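Local coordinates for protein aspartate carbamoyltransferase (Leishmania major, PDB 7K46) that probably catalyses the transfer of the carbamoyl group of carbamoyl phosphate to L-aspartate, giving N-carbamoyl-L-aspartate, an early step of pyrimidine biosynthesis, at residues G168-G173 / L194-G199; T175-L180 / E201-V206; S225-E230 / L269-A274. All blocks are in the same frame, centred on the assembly; numbering follows the deposited sequence. Where two conformers were deposited one is given.

Contact 1: G168-G173 / L194-G199; sequences GDLKKG and LIAPAG
Gly-168 N donates to Ile-195 O at 3.0 Å, continuing the pairing of parallel strands 163-167 and 191-195 to their C-terminal ends. One residue further, Ala-196 lays its CB against Gly-168 O (3.2 Å); its CA-H makes a bent contact with the same oxygen, and Pro-197 CD packs beside it. Leu-170 packs next to this bond. Its CG, anti to the carbonyl carbon (chi1 -59°), lies 3.9 Å from Ala-196 CB, while CD1 reaches past it to Leu-194 CB at 3.7 Å. Toward solvent, the extended chain of Lys-171 passes Gly-199 O with its CD, and a water takes a long 3.3 Å bond from Lys-171 NZ and donates to Gly-199 O at 2.7 Å. Behind these contacts, Asp-169 shapes the turn: OD1 accepts from Lys-172 N in an Asx motif, and OD2 offers its syn lone pair to Lys-172 NZ in a 2.7 Å salt bridge. The 168-173 loop leaves the C-terminal edge of the parallel alpha/beta sheet and leads into helix 174-186, with Gly-173 at its N-cap position. A direct backbone bond thus joins the strand ends, whereas the Lys-171 amine is linked to Gly-199 O more loosely, through water.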
loop_
_atom_site.group_PDB
_atom_site.type_symbol
_atom_site.label_atom_id
_atom_site.label_comp_id
_atom_site.label_asym_id
_atom_site.label_seq_id
_atom_site.Cartn_x
_atom_site.Cartn_y
_atom_site.Cartn_z
ATOM N N GLY A 168 -10.651 -1.675 33.705
ATOM C CA GLY A 168 -11.228 -2.527 32.672
ATOM C C GLY A 168 -11.233 -3.987 33.100
ATOM O O GLY A 168 -11.292 -4.296 34.288
ATOM N N ASP A 169 -11.193 -4.867 32.096
ATOM C CA ASP A 169 -11.012 -6.301 32.322
ATOM C C ASP A 169 -9.533 -6.525 32.605
ATOM O O ASP A 169 -8.732 -6.763 31.697
ATOM C CB ASP A 169 -11.481 -7.102 31.110
ATOM C CG ASP A 169 -11.399 -8.608 31.319
ATOM O OD1 ASP A 169 -10.649 -9.075 32.201
ATOM O OD2 ASP A 169 -12.098 -9.342 30.584
ATOM N N LEU A 170 -9.156 -6.437 33.882
ATOM C CA LEU A 170 -7.751 -6.595 34.234
ATOM C C LEU A 170 -7.322 -8.052 34.254
ATOM O O LEU A 170 -6.119 -8.334 34.185
ATOM C CB LEU A 170 -7.459 -5.930 35.586
ATOM C CG LEU A 170 -7.773 -4.424 35.611
ATOM C CD1 LEU A 170 -7.516 -3.811 37.007
ATOM C CD2 LEU A 170 -6.977 -3.668 34.533
ATOM N N LYS A 171 -8.274 -8.987 34.321
ATOM C CA LYS A 171 -7.921 -10.401 34.254
ATOM C C LYS A 171 -7.381 -10.766 32.879
ATOM O O LYS A 171 -6.283 -11.321 32.759
ATOM C CB LYS A 171 -9.130 -11.273 34.599
ATOM C CG LYS A 171 -8.836 -12.767 34.556
ATOM C CD LYS A 171 -10.026 -13.586 35.045
ATOM C CE LYS A 171 -9.716 -15.081 34.999
ATOM N NZ LYS A 171 -10.864 -15.925 35.442
ATOM N N LYS A 172 -8.140 -10.472 31.829
ATOM C CA LYS A 172 -7.777 -10.921 30.495
ATOM C C LYS A 172 -6.926 -9.913 29.730
ATOM O O LYS A 172 -6.353 -10.275 28.695
ATOM C CB LYS A 172 -9.042 -11.257 29.692
ATOM C CG LYS A 172 -9.838 -12.426 30.299
ATOM C CD LYS A 172 -10.876 -13.009 29.335
ATOM C CE LYS A 172 -12.097 -12.109 29.168
ATOM N NZ LYS A 172 -12.869 -11.929 30.438
ATOM N N GLY A 173 -6.815 -8.674 30.212
ATOM C CA GLY A 173 -6.071 -7.642 29.510
ATOM C C GLY A 173 -4.577 -7.767 29.716
ATOM O O GLY A 173 -3.992 -7.037 30.523
ATOM N N LEU A 194 -6.408 -0.501 40.825
ATOM C CA LEU A 194 -6.798 -1.570 39.901
ATOM C C LEU A 194 -8.320 -1.686 39.951
ATOM O O LEU A 194 -8.870 -2.269 40.891
ATOM C CB LEU A 194 -6.127 -2.887 40.282
ATOM C CG LEU A 194 -4.594 -2.870 40.318
ATOM C CD1 LEU A 194 -4.057 -4.175 40.917
ATOM C CD2 LEU A 194 -4.046 -2.641 38.916
ATOM N N ILE A 195 -8.997 -1.129 38.942
ATOM C CA ILE A 195 -10.454 -1.000 38.925
ATOM C C ILE A 195 -11.004 -2.004 37.922
ATOM O O ILE A 195 -10.810 -1.848 36.711
ATOM C CB ILE A 195 -10.902 0.423 38.552
ATOM C CG1 ILE A 195 -10.155 1.486 39.377
ATOM C CG2 ILE A 195 -12.424 0.548 38.672
ATOM C CD1 ILE A 195 -10.427 1.415 40.878
ATOM N N ALA A 196 -11.713 -3.017 38.408
ATOM C CA ALA A 196 -12.203 -4.070 37.535
ATOM C C ALA A 196 -13.475 -4.641 38.121
ATOM O O ALA A 196 -13.607 -4.728 39.351
ATOM C CB ALA A 196 -11.162 -5.184 37.362
ATOM N N PRO A 197 -14.425 -5.063 37.286
ATOM C CA PRO A 197 -15.622 -5.730 37.806
ATOM C C PRO A 197 -15.266 -7.003 38.567
ATOM O O PRO A 197 -14.210 -7.607 38.366
ATOM C CB PRO A 197 -16.444 -6.046 36.550
ATOM C CG PRO A 197 -15.870 -5.199 35.454
ATOM C CD PRO A 197 -14.425 -4.956 35.809
ATOM N N ALA A 198 -16.182 -7.412 39.445
ATOM C CA ALA A 198 -16.009 -8.638 40.218
ATOM C C ALA A 198 -15.673 -9.816 39.311
ATOM O O ALA A 198 -16.378 -10.088 38.334
ATOM C CB ALA A 198 -17.284 -8.939 41.013
ATOM N N GLY A 199 -14.589 -10.518 39.638
ATOM C CA GLY A 199 -14.162 -11.659 38.859
ATOM C C GLY A 199 -13.191 -11.351 37.737
ATOM O O GLY A 199 -12.641 -12.287 37.142
HETATM O O HOH W 1 -12.271 -14.779 38.175
#

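Contact 2: T175-L180 / E201-V206; sequences TVHSLL and EMPAEV
His-177 leans from helix 174-186 against Met-202, Pro-203 and Val-206. Its CB lies 4.0 Å from Val-206 CG2. With CG anti to the carbonyl carbon (chi1 -57°), the ring projects toward the start of helix 204-217, and the same Val-206 methyl covers one face in a CH-pi contact, 27° off the ring normal. ND1 is the ring atom nearest to that methyl, at 3.7 Å. On the CD2 side Met-202 SD approaches obliquely to 3.4 Å, a sulfur-aromatic contact in which the two side chains run past each other in opposite directions. At the tip, Pro-203 packs obliquely against CE1 and NE2: its CD comes within 3.4 Å of NE2, and its CG within 3.6 Å of CE1. The polar partner of NE2 is Leu-170 O, in the loop before the helix.

Beyond the ring, the bends of Met-202 at chi2 and chi3 carry CE to 3.9 Å from Leu-180 CD2, a methyl that also touches Val-206 CG1. Here helix 174-186, which precedes strand 191-195 in the chain, packs beside the sheet of the Asp/Orn-binding domain against the start of helix 204-217, which follows that strand, and the turn leading into it. The chemistry is divided: an imidazole is held by apolar and sulfur contacts across the interface, while its hydrogen bond to a backbone carbonyl would fix the rotation of the ring.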
loop_
_atom_site.group_PDB
_atom_site.type_symbol
_atom_site.label_atom_id
_atom_site.label_comp_id
_atom_site.label_asym_id
_atom_site.label_seq_id
_atom_site.Cartn_x
_atom_site.Cartn_y
_atom_site.Cartn_z
ATOM N N THR A 175 -2.051 -6.985 27.922
ATOM C CA THR A 175 -1.221 -5.834 27.585
ATOM C C THR A 175 -1.120 -4.876 28.769
ATOM O O THR A 175 -0.056 -4.288 29.019
ATOM C CB THR A 175 -1.784 -5.137 26.344
ATOM O OG1 THR A 175 -1.786 -6.070 25.252
ATOM C CG2 THR A 175 -0.926 -3.942 25.970
ATOM N N VAL A 176 -2.209 -4.745 29.539
ATOM C CA VAL A 176 -2.175 -3.935 30.754
ATOM C C VAL A 176 -1.330 -4.595 31.844
ATOM O O VAL A 176 -0.697 -3.895 32.646
ATOM C CB VAL A 176 -3.612 -3.649 31.237
ATOM C CG1 VAL A 176 -3.598 -2.849 32.530
ATOM C CG2 VAL A 176 -4.358 -2.869 30.176
ATOM N N HIS A 177 -1.310 -5.933 31.913
ATOM C CA HIS A 177 -0.362 -6.605 32.805
ATOM C C HIS A 177 1.056 -6.122 32.544
ATOM O O HIS A 177 1.802 -5.802 33.476
ATOM C CB HIS A 177 -0.388 -8.124 32.623
ATOM C CG HIS A 177 -1.722 -8.762 32.828
ATOM N ND1 HIS A 177 -1.927 -10.110 32.618
ATOM C CD2 HIS A 177 -2.918 -8.252 33.213
ATOM C CE1 HIS A 177 -3.192 -10.404 32.867
ATOM N NE2 HIS A 177 -3.816 -9.294 33.221
ATOM N N SER A 178 1.447 -6.095 31.265
ATOM C CA SER A 178 2.788 -5.662 30.887
ATOM C C SER A 178 3.020 -4.198 31.239
ATOM O O SER A 178 4.109 -3.823 31.696
ATOM C CB SER A 178 2.995 -5.895 29.387
ATOM O OG SER A 178 4.295 -5.516 28.975
ATOM N N LEU A 179 2.009 -3.351 31.022
ATOM C CA LEU A 179 2.151 -1.938 31.362
ATOM C C LEU A 179 2.393 -1.758 32.855
ATOM O O LEU A 179 3.274 -0.989 33.262
ATOM C CB LEU A 179 0.913 -1.152 30.914
ATOM C CG LEU A 179 0.964 0.356 31.225
ATOM C CD1 LEU A 179 2.091 1.053 30.459
ATOM C CD2 LEU A 179 -0.371 1.029 30.966
ATOM N N LEU A 180 1.637 -2.474 33.686
ATOM C CA LEU A 180 1.848 -2.388 35.130
ATOM C C LEU A 180 3.255 -2.846 35.510
ATOM O O LEU A 180 3.946 -2.185 36.296
ATOM C CB LEU A 180 0.792 -3.216 35.859
ATOM C CG LEU A 180 1.001 -3.333 37.367
ATOM C CD1 LEU A 180 0.986 -1.946 38.000
ATOM C CD2 LEU A 180 -0.060 -4.241 37.999
ATOM N N GLU A 201 -10.438 -9.324 38.156
ATOM C CA GLU A 201 -9.325 -8.668 38.822
ATOM C C GLU A 201 -8.008 -8.991 38.126
ATOM O O GLU A 201 -7.866 -10.006 37.432
ATOM C CB GLU A 201 -9.233 -9.097 40.289
ATOM C CG GLU A 201 -10.374 -8.615 41.182
ATOM C CD GLU A 201 -11.652 -9.405 40.985
ATOM O OE1 GLU A 201 -11.589 -10.512 40.413
ATOM O OE2 GLU A 201 -12.725 -8.916 41.402
ATOM N N MET A 202 -7.044 -8.101 38.319
ATOM C CA MET A 202 -5.660 -8.366 37.959
ATOM C C MET A 202 -5.222 -9.709 38.548
ATOM O O MET A 202 -5.446 -9.957 39.744
ATOM C CB MET A 202 -4.781 -7.224 38.486
ATOM C CG MET A 202 -3.306 -7.347 38.176
ATOM S SD MET A 202 -2.953 -7.134 36.424
ATOM C CE MET A 202 -3.339 -5.401 36.165
ATOM N N PRO A 203 -4.623 -10.599 37.756
ATOM C CA PRO A 203 -4.280 -11.930 38.270
ATOM C C PRO A 203 -3.243 -11.870 39.385
ATOM O O PRO A 203 -2.348 -11.020 39.396
ATOM C CB PRO A 203 -3.728 -12.655 37.036
ATOM C CG PRO A 203 -4.370 -11.945 35.866
ATOM C CD PRO A 203 -4.411 -10.497 36.298
ATOM N N ALA A 204 -3.376 -12.802 40.331
ATOM C CA ALA A 204 -2.446 -12.862 41.454
ATOM C C ALA A 204 -1.007 -13.032 40.984
ATOM O O ALA A 204 -0.080 -12.526 41.627
ATOM C CB ALA A 204 -2.833 -14.001 42.392
ATOM N N GLU A 205 -0.799 -13.745 39.875
ATOM C CA GLU A 205 0.556 -13.952 39.376
ATOM C C GLU A 205 1.216 -12.636 38.974
ATOM O O GLU A 205 2.442 -12.503 39.069
ATOM C CB GLU A 205 0.535 -14.921 38.187
ATOM C CG GLU A 205 1.921 -15.294 37.667
ATOM C CD GLU A 205 1.884 -16.136 36.398
ATOM O OE1 GLU A 205 0.925 -15.995 35.602
ATOM O OE2 GLU A 205 2.819 -16.941 36.198
ATOM N N VAL A 206 0.428 -11.660 38.515
ATOM C CA VAL A 206 0.994 -10.368 38.136
ATOM C C VAL A 206 1.355 -9.556 39.375
ATOM O O VAL A 206 2.398 -8.893 39.411
ATOM C CB VAL A 206 0.021 -9.601 37.221
ATOM C CG1 VAL A 206 0.545 -8.191 36.943
ATOM C CG2 VAL A 206 -0.195 -10.366 35.914
#

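Contact 3: S225-E230 / L269-A274; sequences SGLTPE and LLIDKA
Leu-227 and Ile-271 supply the direct meeting of apolar side chains between 225-230 and 269-274. Leu-227 CD1 lies 3.9 Å from Ile-271 CG1, and the two side chains meet at a slant. In Ile-271 the branch that meets Leu-227 is CG1, set anti to the carbonyl carbon (chi1 -65°). Both residues also rest on Ile-167, at the end of strand 163-167.

A second set of contacts places methyls against backbone. The same Leu-227 CD1 approaches Leu-269 O at 3.8 Å and Leu-270 O at 4.1 Å, lying beside two successive carbonyls. In the other direction, Leu-269 sets out away from 225-230, yet CD2 turns back to lie 3.8 Å from Ser-225 O and 4.3 Å from Gly-226 CA.

The setting is a five-stranded parallel sheet flanked by helices, the Rossmann-like arrangement of the Asp/Orn-binding domain. Segment 225-230 leads from edge strand 220-224 into helix 229-234. The other segment, 269-274, runs from the end of helix 262-269 into helix 273-276. Leu-227 and Leu-269 also touch Ile-195, so that they cover the sheet near the ends of its strands.

No hydrogen bond joins the two segments themselves, but Leu-227 pairs through its backbone with Ser-268, immediately before the second. Each helix start is capped by a side chain of its own segment: Thr-228 and Asp-272 are N-cap residues, OG1 of the former accepting from Ile-231 N and OD1 of the latter from Arg-275 N.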
loop_
_atom_site.group_PDB
_atom_site.type_symbol
_atom_site.label_atom_id
_atom_site.label_comp_id
_atom_site.label_asym_id
_atom_site.label_seq_id
_atom_site.Cartn_x
_atom_site.Cartn_y
_atom_site.Cartn_z
ATOM N N SER A 225 -13.823 -2.422 42.781
ATOM C CA SER A 225 -14.684 -2.873 41.693
ATOM C C SER A 225 -15.293 -1.729 40.895
ATOM O O SER A 225 -16.002 -1.985 39.915
ATOM C CB SER A 225 -15.806 -3.771 42.234
ATOM O OG SER A 225 -16.666 -3.043 43.096
ATOM N N GLY A 226 -15.039 -0.483 41.276
ATOM C CA GLY A 226 -15.593 0.636 40.541
ATOM C C GLY A 226 -14.915 1.924 40.941
ATOM O O GLY A 226 -14.232 1.995 41.965
ATOM N N LEU A 227 -15.097 2.938 40.099
ATOM C CA LEU A 227 -14.623 4.276 40.407
ATOM C C LEU A 227 -15.537 4.924 41.435
ATOM O O LEU A 227 -16.732 4.634 41.506
ATOM C CB LEU A 227 -14.572 5.141 39.140
ATOM C CG LEU A 227 -13.586 4.721 38.054
ATOM C CD1 LEU A 227 -13.819 5.491 36.739
ATOM C CD2 LEU A 227 -12.158 4.917 38.554
ATOM N N THR A 228 -14.952 5.796 42.244
ATOM C CA THR A 228 -15.642 6.596 43.242
ATOM C C THR A 228 -15.077 7.999 43.168
ATOM O O THR A 228 -13.970 8.203 42.645
ATOM C CB THR A 228 -15.437 6.044 44.661
ATOM O OG1 THR A 228 -14.055 6.194 45.008
ATOM C CG2 THR A 228 -15.825 4.568 44.752
ATOM N N PRO A 229 -15.791 9.002 43.691
ATOM C CA PRO A 229 -15.228 10.358 43.697
ATOM C C PRO A 229 -13.881 10.437 44.393
ATOM O O PRO A 229 -13.016 11.212 43.966
ATOM C CB PRO A 229 -16.297 11.180 44.434
ATOM C CG PRO A 229 -17.558 10.435 44.201
ATOM C CD PRO A 229 -17.160 8.983 44.243
ATOM N N GLU A 230 -13.676 9.639 45.447
ATOM C CA GLU A 230 -12.415 9.680 46.180
ATOM C C GLU A 230 -11.270 9.128 45.341
ATOM O O GLU A 230 -10.176 9.705 45.318
ATOM C CB GLU A 230 -12.545 8.899 47.492
ATOM C CG GLU A 230 -13.490 9.535 48.506
ATOM C CD GLU A 230 -14.971 9.392 48.145
ATOM O OE1 GLU A 230 -15.349 8.430 47.433
ATOM O OE2 GLU A 230 -15.764 10.255 48.579
ATOM N N LEU A 269 -17.511 1.672 35.789
ATOM C CA LEU A 269 -16.239 1.969 35.146
ATOM C C LEU A 269 -16.305 3.159 34.196
ATOM O O LEU A 269 -15.251 3.661 33.782
ATOM C CB LEU A 269 -15.732 0.744 34.366
ATOM C CG LEU A 269 -15.617 -0.651 35.001
ATOM C CD1 LEU A 269 -14.569 -1.479 34.245
ATOM C CD2 LEU A 269 -15.278 -0.620 36.474
ATOM N N LEU A 270 -17.507 3.617 33.846
ATOM C CA LEU A 270 -17.682 4.655 32.832
ATOM C C LEU A 270 -16.969 5.941 33.227
ATOM O O LEU A 270 -17.081 6.403 34.365
ATOM C CB LEU A 270 -19.178 4.934 32.635
ATOM C CG LEU A 270 -19.529 6.146 31.763
ATOM C CD1 LEU A 270 -19.042 5.941 30.339
ATOM C CD2 LEU A 270 -21.035 6.427 31.782
ATOM N N ILE A 271 -16.235 6.529 32.283
ATOM C CA ILE A 271 -15.647 7.851 32.467
ATOM C C ILE A 271 -16.394 8.813 31.552
ATOM O O ILE A 271 -16.381 8.649 30.325
ATOM C CB ILE A 271 -14.135 7.860 32.180
ATOM C CG1 ILE A 271 -13.383 6.984 33.192
ATOM C CG2 ILE A 271 -13.584 9.288 32.266
ATOM C CD1 ILE A 271 -11.932 6.744 32.798
ATOM N N ASP A 272 -17.070 9.794 32.147
ATOM C CA ASP A 272 -17.808 10.803 31.394
ATOM C C ASP A 272 -17.639 12.142 32.107
ATOM O O ASP A 272 -16.856 12.269 33.052
ATOM C CB ASP A 272 -19.284 10.403 31.234
ATOM C CG ASP A 272 -19.987 10.176 32.566
ATOM O OD1 ASP A 272 -19.342 10.320 33.629
ATOM O OD2 ASP A 272 -21.195 9.839 32.544
ATOM N N LYS A 273 -18.387 13.146 31.646
ATOM C CA LYS A 273 -18.288 14.474 32.237
ATOM C C LYS A 273 -18.661 14.446 33.716
ATOM O O LYS A 273 -17.998 15.081 34.541
ATOM C CB LYS A 273 -19.173 15.455 31.467
ATOM C CG LYS A 273 -19.030 16.904 31.904
ATOM C CD LYS A 273 -19.831 17.868 31.010
ATOM C CE LYS A 273 -21.330 17.806 31.295
ATOM N NZ LYS A 273 -22.109 18.857 30.569
ATOM N N ALA A 274 -19.710 13.700 34.071
ATOM C CA ALA A 274 -20.103 13.602 35.473
ATOM C C ALA A 274 -18.974 13.026 36.318
ATOM O O ALA A 274 -18.716 13.497 37.435
ATOM C CB ALA A 274 -21.367 12.752 35.609
#

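Contact 1 opens after strand 163-167, and before its second segment arrives the chain enters helix 174-186, where contact 2 begins. The end of strand 191-195 and the loop after it then close contact 1, and the start of helix 204-217 with its lead-in closes contact 2, so the two cross rather than nest. Together they tie the loop, helix and strand of successive beta-alpha units, and they touch where Lys-171 CB packs on Glu-201 O. Contact 3 follows in series, closing the longer excursion from beyond strand 220-224 to the region after helix 262-269. It meets contact 1 through Ile-195, Pro-197 and Leu-269, but lies about 6 Å at nearest atoms from contact 2.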